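Local atomic coordinates of isoaspartyl dipeptidase (Fervidobacterium islandicum, PDB entry 7CDH), a protein that probably hydrolyses isoaspartyl (beta-aspartyl) dipeptides as a zinc-dependent metallopeptidase of the amidohydrolase family, consistent with a part in protein repair. Residues V62-G67 / E107-K112; G155-S160 / G190-H195; L247-P252 / V280-D285. One frame throughout, in Å; residues are numbered along the deposited sequence.

Interaction 1: V62-G67 / E107-K112; sequences VHITGG and ENLYAK. With ZN (zinc ion), chain L.
Ile64 and Thr65 belong to the type I beta turn from His63 to Gly66, and both side chains press from this active-site loop onto helix 106-118. Ile64 CG1 lies between the backbone N and the carbonyl carbon (chi1 64°), which carries it to Leu109, where CG1 is 3.5 Å from Leu109 CD1 and the two side chains cross at about a right angle. The same isoleucine runs in the opposite direction to the aliphatic part of Lys112, its CG1 3.9 Å from Lys112 CG. An apolar chain of this length suits the place, because its one long arm, CG1-CD1, lies against Leu109 CD1 while CG1 also meets the lysine. The turn starts at the second histidine of the His-x-His motif, His61 and His63, of the amidohydrolase fold: while Ile64 and Thr65 face the helix, His63 CB points away from it and NE2 binds zinc at 2.3 Å. His63 ND1 is hydrogen-bonded to Cys96 O, so both ring nitrogens are engaged and the ring's rotation is fixed. Thr65 turns its methyl to the helix, with CG2 3.4 Å from Leu109 CA and 3.8 Å from Lys112 CB. The Lys112 chain bends at chi2 (48°) and passes Ile64 O, and its NZ reaches a hydrogen bond with Leu80 O.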
loop_
_atom_site.group_PDB
_atom_site.type_symbol
_atom_site.label_atom_id
_atom_site.label_comp_id
_atom_site.label_asym_id
_atom_site.label_seq_id
_atom_site.Cartn_x
_atom_site.Cartn_y
_atom_site.Cartn_z
ATOM N N VAL A 62 -21.331 -22.113 -14.337
ATOM C CA VAL A 62 -20.810 -23.317 -13.616
ATOM C C VAL A 62 -19.752 -22.924 -12.579
ATOM O O VAL A 62 -18.832 -22.179 -12.888
ATOM C CB VAL A 62 -20.241 -24.344 -14.600
ATOM C CG1 VAL A 62 -19.761 -25.585 -13.884
ATOM C CG2 VAL A 62 -21.279 -24.699 -15.640
ATOM N N HIS A 63 -19.894 -23.414 -11.358
ATOM C CA HIS A 63 -18.873 -23.241 -10.304
ATOM C C HIS A 63 -17.814 -24.293 -10.534
ATOM O O HIS A 63 -17.813 -25.212 -9.781
ATOM C CB HIS A 63 -19.515 -23.282 -8.924
ATOM C CG HIS A 63 -20.443 -22.131 -8.742
ATOM N ND1 HIS A 63 -19.991 -20.855 -8.575
ATOM C CD2 HIS A 63 -21.792 -22.046 -8.762
ATOM C CE1 HIS A 63 -21.025 -20.028 -8.444
ATOM N NE2 HIS A 63 -22.143 -20.730 -8.557
ATOM N N ILE A 64 -16.981 -24.135 -11.564
ATOM C CA ILE A 64 -16.001 -25.163 -11.984
ATOM C C ILE A 64 -15.016 -25.525 -10.849
ATOM O O ILE A 64 -14.513 -26.697 -10.858
ATOM C CB ILE A 64 -15.279 -24.725 -13.260
ATOM C CG1 ILE A 64 -14.421 -23.466 -13.109
ATOM C CG2 ILE A 64 -16.286 -24.585 -14.383
ATOM C CD1 ILE A 64 -13.636 -23.122 -14.406
ATOM N N THR A 65 -14.726 -24.627 -9.899
ATOM C CA THR A 65 -13.744 -24.927 -8.820
ATOM C C THR A 65 -14.433 -25.510 -7.584
ATOM O O THR A 65 -13.734 -25.915 -6.658
ATOM C CB THR A 65 -12.909 -23.717 -8.407
ATOM O OG1 THR A 65 -13.753 -22.778 -7.758
ATOM C CG2 THR A 65 -12.183 -23.108 -9.575
ATOM N N GLY A 66 -15.747 -25.614 -7.591
ATOM C CA GLY A 66 -16.535 -25.944 -6.400
ATOM C C GLY A 66 -17.158 -24.696 -5.836
ATOM O O GLY A 66 -16.670 -23.606 -6.126
ATOM N N GLY A 67 -18.258 -24.852 -5.121
ATOM C CA GLY A 67 -18.917 -23.748 -4.411
ATOM C C GLY A 67 -19.433 -24.188 -3.063
ATOM O O GLY A 67 -18.701 -24.876 -2.311
ATOM N N GLU A 107 -7.507 -17.204 -8.961
ATOM C CA GLU A 107 -6.337 -17.769 -9.685
ATOM C C GLU A 107 -6.585 -19.276 -9.846
ATOM O O GLU A 107 -6.220 -19.863 -10.892
ATOM C CB GLU A 107 -5.019 -17.485 -8.956
ATOM C CG GLU A 107 -4.658 -16.019 -8.882
ATOM C CD GLU A 107 -5.364 -15.194 -7.805
ATOM O OE1 GLU A 107 -6.194 -15.762 -7.015
ATOM O OE2 GLU A 107 -5.119 -13.957 -7.787
ATOM N N ASN A 108 -7.234 -19.868 -8.858
ATOM C CA ASN A 108 -7.681 -21.284 -8.923
ATOM C C ASN A 108 -8.763 -21.432 -10.006
ATOM O O ASN A 108 -8.743 -22.463 -10.699
ATOM C CB ASN A 108 -8.159 -21.727 -7.551
ATOM C CG ASN A 108 -8.605 -23.163 -7.464
ATOM O OD1 ASN A 108 -9.733 -23.416 -7.004
ATOM N ND2 ASN A 108 -7.718 -24.077 -7.805
ATOM N N LEU A 109 -9.681 -20.461 -10.126
ATOM C CA LEU A 109 -10.757 -20.482 -11.131
ATOM C C LEU A 109 -10.146 -20.507 -12.529
ATOM O O LEU A 109 -10.613 -21.261 -13.377
ATOM C CB LEU A 109 -11.634 -19.259 -10.938
ATOM C CG LEU A 109 -12.693 -19.087 -12.018
ATOM C CD1 LEU A 109 -13.686 -20.226 -11.935
ATOM C CD2 LEU A 109 -13.396 -17.752 -11.882
ATOM N N TYR A 110 -9.126 -19.691 -12.735
ATOM C CA TYR A 110 -8.375 -19.577 -14.001
ATOM C C TYR A 110 -7.680 -20.919 -14.279
ATOM O O TYR A 110 -7.734 -21.425 -15.417
ATOM C CB TYR A 110 -7.384 -18.414 -13.865
ATOM C CG TYR A 110 -6.473 -18.230 -15.048
ATOM C CD1 TYR A 110 -6.894 -17.484 -16.123
ATOM C CD2 TYR A 110 -5.199 -18.773 -15.101
ATOM C CE1 TYR A 110 -6.101 -17.303 -17.246
ATOM C CE2 TYR A 110 -4.380 -18.590 -16.208
ATOM C CZ TYR A 110 -4.846 -17.865 -17.296
ATOM O OH TYR A 110 -4.123 -17.615 -18.423
ATOM N N ALA A 111 -6.950 -21.426 -13.280
ATOM C CA ALA A 111 -6.138 -22.663 -13.393
ATOM C C ALA A 111 -7.073 -23.818 -13.786
ATOM O O ALA A 111 -6.730 -24.534 -14.731
ATOM C CB ALA A 111 -5.387 -22.956 -12.106
ATOM N N LYS A 112 -8.191 -23.984 -13.073
ATOM C CA LYS A 112 -9.244 -24.984 -13.389
ATOM C C LYS A 112 -9.767 -24.783 -14.816
ATOM O O LYS A 112 -9.767 -25.771 -15.565
ATOM C CB LYS A 112 -10.408 -24.906 -12.411
ATOM C CG LYS A 112 -11.493 -25.947 -12.638
ATOM C CD LYS A 112 -10.963 -27.349 -12.806
ATOM C CE LYS A 112 -11.981 -28.396 -12.410
ATOM N NZ LYS A 112 -11.501 -29.770 -12.701
HETATM ZN ZN ZN L . -24.178 -19.735 -9.113
#

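Interaction 2: G155-S160 / G190-H195; sequences GEIAIS and GIVNFH. With ZN (zinc ion), chain K; ZN (zinc ion), chain L.
Ile157 and Ala158 pair with Phe194 and His195 as parallel strands whose axes approach to 4.2 Å at a crossing angle of -43°, the twist of neighbouring barrel strands, here the two strands of a beta-alpha-beta unit connected by helix 169-186. Ile157 N donates to Asn193 O at 2.9 Å. A weak bond runs from His195 N to Ile157 O, and Ile159 N meets His195 O at 2.9 Å. On one face Ile157 CD1 touches Val192 CG1 at 3.9 Å and Ile159 CD1 reaches Phe194 CB at 4.0 Å; helix 169-186 packs on Ile157, Val192 and Phe194, so apolar residues suit this side. On the other face stand metal ligands. Glu156, extended beyond CG, spans two zinc ions, OE1 at 2.2 Å from one and OE2 at 2.0 Å from the other. His195 ND1 binds the first zinc at 2.1 Å, with Glu156 OE1 near the plane of its ring, at the edge. His195 NE2 is hydrogen-bonded to Asp161 OD2, which holds the imidazole against turning. Glu156 thus occupies the bridging position that many amidohydrolases fill with a carboxylated lysine; its carboxylate ties the two zinc ions together, and the strand pairing probably helps to bring Glu156 and His195 to the same ion.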
loop_
_atom_site.group_PDB
_atom_site.type_symbol
_atom_site.label_atom_id
_atom_site.label_comp_id
_atom_site.label_asym_id
_atom_site.label_seq_id
_atom_site.Cartn_x
_atom_site.Cartn_y
_atom_site.Cartn_z
ATOM N N GLY A 155 -19.044 -11.374 -12.157
ATOM C CA GLY A 155 -20.142 -12.225 -11.706
ATOM C C GLY A 155 -19.642 -13.266 -10.722
ATOM O O GLY A 155 -18.438 -13.455 -10.610
ATOM N N GLU A 156 -20.587 -13.898 -10.012
ATOM C CA GLU A 156 -21.975 -13.481 -10.092
ATOM C C GLU A 156 -22.259 -12.518 -8.926
ATOM O O GLU A 156 -22.182 -12.934 -7.780
ATOM C CB GLU A 156 -22.926 -14.678 -10.159
ATOM C CG GLU A 156 -22.610 -15.781 -9.193
ATOM C CD GLU A 156 -23.662 -16.860 -8.974
ATOM O OE1 GLU A 156 -24.908 -16.622 -9.156
ATOM O OE2 GLU A 156 -23.210 -17.989 -8.669
ATOM N N ILE A 157 -22.565 -11.262 -9.224
ATOM C CA ILE A 157 -22.851 -10.200 -8.225
ATOM C C ILE A 157 -24.237 -10.459 -7.648
ATOM O O ILE A 157 -25.172 -10.573 -8.414
ATOM C CB ILE A 157 -22.752 -8.833 -8.904
ATOM C CG1 ILE A 157 -21.320 -8.598 -9.382
ATOM C CG2 ILE A 157 -23.247 -7.735 -7.994
ATOM C CD1 ILE A 157 -21.164 -7.296 -10.112
ATOM N N ALA A 158 -24.349 -10.604 -6.341
ATOM C CA ALA A 158 -25.627 -10.878 -5.669
ATOM C C ALA A 158 -26.365 -9.562 -5.470
ATOM O O ALA A 158 -25.767 -8.602 -4.967
ATOM C CB ALA A 158 -25.416 -11.591 -4.355
ATOM N N ILE A 159 -27.640 -9.568 -5.834
ATOM C CA ILE A 159 -28.634 -8.500 -5.520
ATOM C C ILE A 159 -29.876 -9.204 -4.991
ATOM O O ILE A 159 -30.101 -10.366 -5.359
ATOM C CB ILE A 159 -28.927 -7.676 -6.782
ATOM C CG1 ILE A 159 -29.308 -8.597 -7.952
ATOM C CG2 ILE A 159 -27.724 -6.808 -7.120
ATOM C CD1 ILE A 159 -29.973 -7.901 -9.100
ATOM N N SER A 160 -30.647 -8.509 -4.183
ATOM C CA SER A 160 -31.965 -8.959 -3.689
ATOM C C SER A 160 -31.791 -10.348 -3.093
ATOM O O SER A 160 -32.539 -11.252 -3.461
ATOM C CB SER A 160 -32.981 -8.909 -4.799
ATOM O OG SER A 160 -33.053 -7.594 -5.372
ATOM N N GLY A 190 -18.257 -8.182 -22.244
ATOM C CA GLY A 190 -18.340 -7.423 -20.992
ATOM C C GLY A 190 -19.647 -7.664 -20.270
ATOM O O GLY A 190 -20.430 -6.731 -20.172
ATOM N N ILE A 191 -19.871 -8.875 -19.773
ATOM C CA ILE A 191 -21.162 -9.265 -19.147
ATOM C C ILE A 191 -21.076 -8.976 -17.647
ATOM O O ILE A 191 -20.022 -9.196 -17.055
ATOM C CB ILE A 191 -21.462 -10.747 -19.444
ATOM C CG1 ILE A 191 -21.568 -11.011 -20.951
ATOM C CG2 ILE A 191 -22.698 -11.214 -18.695
ATOM C CD1 ILE A 191 -22.386 -9.972 -21.714
ATOM N N VAL A 192 -22.111 -8.397 -17.072
ATOM C CA VAL A 192 -22.345 -8.446 -15.609
ATOM C C VAL A 192 -23.403 -9.530 -15.403
ATOM O O VAL A 192 -24.473 -9.367 -15.939
ATOM C CB VAL A 192 -22.795 -7.089 -15.039
ATOM C CG1 VAL A 192 -22.983 -7.143 -13.528
ATOM C CG2 VAL A 192 -21.826 -5.989 -15.429
ATOM N N ASN A 193 -23.064 -10.597 -14.678
ATOM C CA ASN A 193 -23.985 -11.680 -14.284
ATOM C C ASN A 193 -24.468 -11.352 -12.870
ATOM O O ASN A 193 -23.623 -11.223 -11.950
ATOM C CB ASN A 193 -23.301 -13.035 -14.445
ATOM C CG ASN A 193 -24.141 -14.217 -14.013
ATOM O OD1 ASN A 193 -23.648 -15.111 -13.342
ATOM N ND2 ASN A 193 -25.380 -14.274 -14.454
ATOM N N PHE A 194 -25.777 -11.164 -12.711
ATOM C CA PHE A 194 -26.414 -10.868 -11.406
ATOM C C PHE A 194 -26.992 -12.169 -10.877
ATOM O O PHE A 194 -27.824 -12.762 -11.576
ATOM C CB PHE A 194 -27.516 -9.821 -11.540
ATOM C CG PHE A 194 -26.996 -8.473 -11.933
ATOM C CD1 PHE A 194 -26.386 -7.654 -11.004
ATOM C CD2 PHE A 194 -27.063 -8.046 -13.241
ATOM C CE1 PHE A 194 -25.885 -6.418 -11.374
ATOM C CE2 PHE A 194 -26.548 -6.811 -13.612
ATOM C CZ PHE A 194 -25.966 -6.000 -12.675
ATOM N N HIS A 195 -26.523 -12.610 -9.710
ATOM C CA HIS A 195 -27.279 -13.560 -8.875
ATOM C C HIS A 195 -28.481 -12.818 -8.302
ATOM O O HIS A 195 -28.287 -11.879 -7.509
ATOM C CB HIS A 195 -26.414 -14.152 -7.779
ATOM C CG HIS A 195 -27.208 -14.871 -6.751
ATOM N ND1 HIS A 195 -27.362 -16.237 -6.784
ATOM C CD2 HIS A 195 -27.939 -14.406 -5.709
ATOM C CE1 HIS A 195 -28.136 -16.590 -5.765
ATOM N NE2 HIS A 195 -28.503 -15.484 -5.076
HETATM ZN ZN ZN K . -26.408 -17.747 -7.919
HETATM ZN ZN ZN L . -24.178 -19.735 -9.113
#

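Interaction 3: L247-P252 / V280-D285; sequences LTALQP and VTISSD. With ZN (zinc ion), chain L.
Leu247 lies beside Ile282 and Val280 in a parallel pair of barrel strands, and its side chain can be followed atom by atom. CB rests near Thr281 O and 4.1 Å from Ile282 CG2; CG keeps close to Thr281 O and comes within 4.2 Å of Val280 CG1; at the tip CD1 meets Val280 CG1 at 3.6 Å, the two side chains crossing obliquely. Helix 264-273 packs on Leu247 as well, through Thr264 and Ala267, which is why a long apolar chain fits here.

The backbones alternate regularly: Leu247 N donates to Thr281 O, Ser283 N to Leu247 O, and Ala249 N to Ser283 O at 2.8 Å. Thr248 and Ser283 point to the other face, where small hydroxyl side chains leave room for a water. It lies 2.6 Å from Thr248 OG1 and donates to Ser283 OG. Thr248 OG1 is also bonded to His224 ND1, and Ser283 OG to Asp246, so Thr248 is a second-shell residue of the zinc ligand His224.

Beyond the strands, Gln251 folds back through its bend at chi2 (-61°), and NE2 makes weak bonds to Ser284 O at 2.9 Å and Ala249 O, while OE1 accepts from Ser306 N. Putting a leucine at Gln251 would remove the amide, and Ser284 O and Ser306 N would probably lose a partner, leaving the 249-252 loop less firmly held to Ser284 and Ser306. Next to Ser284, Asp285 has CG anti to its backbone N (chi1 -153°) and binds zinc through OD1 at 2.4 Å. A carboxylate suits this position, as in amidohydrolases generally, where an aspartate follows the last barrel strand. The backbone bonds and the weak bonds of Gln251 NE2 therefore probably help to place this metal ligand.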
loop_
_atom_site.group_PDB
_atom_site.type_symbol
_atom_site.label_atom_id
_atom_site.label_comp_id
_atom_site.label_asym_id
_atom_site.label_seq_id
_atom_site.Cartn_x
_atom_site.Cartn_y
_atom_site.Cartn_z
ATOM N N LEU A 247 -32.186 -18.841 -16.632
ATOM C CA LEU A 247 -33.072 -19.652 -15.772
ATOM C C LEU A 247 -32.234 -20.835 -15.297
ATOM O O LEU A 247 -31.472 -21.427 -16.110
ATOM C CB LEU A 247 -34.269 -20.145 -16.600
ATOM C CG LEU A 247 -35.001 -19.101 -17.440
ATOM C CD1 LEU A 247 -36.108 -19.745 -18.282
ATOM C CD2 LEU A 247 -35.580 -17.999 -16.567
ATOM N N THR A 248 -32.337 -21.184 -14.032
ATOM C CA THR A 248 -31.553 -22.329 -13.530
ATOM C C THR A 248 -32.244 -23.586 -14.051
ATOM O O THR A 248 -33.434 -23.802 -13.742
ATOM C CB THR A 248 -31.387 -22.282 -12.012
ATOM O OG1 THR A 248 -30.832 -21.006 -11.689
ATOM C CG2 THR A 248 -30.497 -23.399 -11.536
ATOM N N ALA A 249 -31.519 -24.367 -14.827
ATOM C CA ALA A 249 -31.963 -25.680 -15.326
ATOM C C ALA A 249 -32.603 -26.495 -14.196
ATOM O O ALA A 249 -32.161 -26.411 -13.039
ATOM C CB ALA A 249 -30.796 -26.417 -15.927
ATOM N N LEU A 250 -33.607 -27.290 -14.553
ATOM C CA LEU A 250 -34.174 -28.343 -13.684
ATOM C C LEU A 250 -33.070 -29.376 -13.451
ATOM O O LEU A 250 -32.406 -29.756 -14.427
ATOM C CB LEU A 250 -35.400 -28.940 -14.374
ATOM C CG LEU A 250 -36.582 -29.229 -13.462
ATOM C CD1 LEU A 250 -37.168 -27.929 -12.954
ATOM C CD2 LEU A 250 -37.624 -30.056 -14.209
ATOM N N GLN A 251 -32.807 -29.713 -12.193
ATOM C CA GLN A 251 -31.817 -30.761 -11.814
ATOM C C GLN A 251 -32.495 -32.127 -11.966
ATOM O O GLN A 251 -33.634 -32.302 -11.550
ATOM C CB GLN A 251 -31.300 -30.497 -10.388
ATOM C CG GLN A 251 -30.677 -29.111 -10.184
ATOM C CD GLN A 251 -29.466 -28.812 -11.046
ATOM O OE1 GLN A 251 -28.532 -29.613 -11.133
ATOM N NE2 GLN A 251 -29.501 -27.662 -11.726
ATOM N N PRO A 252 -31.844 -33.149 -12.559
ATOM C CA PRO A 252 -32.405 -34.501 -12.613
ATOM C C PRO A 252 -32.993 -35.065 -11.311
ATOM O O PRO A 252 -33.945 -35.817 -11.410
ATOM C CB PRO A 252 -31.213 -35.351 -13.049
ATOM C CG PRO A 252 -30.426 -34.415 -13.917
ATOM C CD PRO A 252 -30.547 -33.064 -13.241
ATOM N N VAL A 280 -33.730 -15.995 -23.742
ATOM C CA VAL A 280 -33.744 -16.917 -22.582
ATOM C C VAL A 280 -32.561 -17.849 -22.709
ATOM O O VAL A 280 -32.325 -18.319 -23.816
ATOM C CB VAL A 280 -35.067 -17.685 -22.506
ATOM C CG1 VAL A 280 -34.929 -18.891 -21.591
ATOM C CG2 VAL A 280 -36.159 -16.764 -22.017
ATOM N N THR A 281 -31.789 -18.000 -21.631
ATOM C CA THR A 281 -30.741 -19.046 -21.541
ATOM C C THR A 281 -31.114 -19.923 -20.356
ATOM O O THR A 281 -31.911 -19.484 -19.546
ATOM C CB THR A 281 -29.318 -18.469 -21.468
ATOM O OG1 THR A 281 -29.219 -17.788 -20.224
ATOM C CG2 THR A 281 -28.970 -17.523 -22.598
ATOM N N ILE A 282 -30.582 -21.128 -20.308
ATOM C CA ILE A 282 -30.531 -21.925 -19.060
ATOM C C ILE A 282 -29.072 -22.236 -18.679
ATOM O O ILE A 282 -28.152 -22.243 -19.565
ATOM C CB ILE A 282 -31.381 -23.197 -19.211
ATOM C CG1 ILE A 282 -30.855 -24.110 -20.316
ATOM C CG2 ILE A 282 -32.840 -22.815 -19.409
ATOM C CD1 ILE A 282 -31.424 -25.512 -20.258
ATOM N N SER A 283 -28.877 -22.519 -17.391
ATOM C CA SER A 283 -27.558 -22.881 -16.811
ATOM C C SER A 283 -27.739 -23.904 -15.683
ATOM O O SER A 283 -28.786 -23.883 -14.992
ATOM C CB SER A 283 -26.851 -21.633 -16.349
ATOM O OG SER A 283 -27.525 -21.039 -15.245
ATOM N N SER A 284 -26.756 -24.772 -15.478
ATOM C CA SER A 284 -26.833 -25.837 -14.440
ATOM C C SER A 284 -26.702 -25.215 -13.068
ATOM O O SER A 284 -27.362 -25.720 -12.115
ATOM C CB SER A 284 -25.781 -26.864 -14.618
ATOM O OG SER A 284 -24.508 -26.255 -14.778
ATOM N N ASP A 285 -25.871 -24.176 -12.966
ATOM C CA ASP A 285 -25.297 -23.757 -11.666
ATOM C C ASP A 285 -24.517 -24.953 -11.095
ATOM O O ASP A 285 -24.680 -25.283 -9.908
ATOM C CB ASP A 285 -26.409 -23.301 -10.724
ATOM C CG ASP A 285 -25.912 -22.307 -9.703
ATOM O OD1 ASP A 285 -24.766 -21.909 -9.850
ATOM O OD2 ASP A 285 -26.692 -21.896 -8.809
HETATM ZN ZN ZN L . -24.178 -19.735 -9.113
HETATM O O HOH W 1 -28.487 -20.732 -12.821
#

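All three contacts are largely buried, and interactions 1, 2 and 3 each supply a ligand to the same zinc: His63, Glu156 and Asp285. Interactions 2 and 3 join neighbouring parallel strands of the barrel and rest on backbone hydrogen bonds, with apolar residues facing outward to helices and polar ones facing the metal centre. Interaction 1 instead sets a loop against helix 106-118, with no hydrogen bond between its segments, and is held mainly by van der Waals packing of side-chain carbons. Its helix also meets other subunits, Glu107 forming a salt bridge with Arg143 of a neighbouring subunit, whereas no other chain touches interaction 3. Interaction 2 bridges both zinc ions; interaction 3 adds a water and a weak side-chain bond from a glutamine.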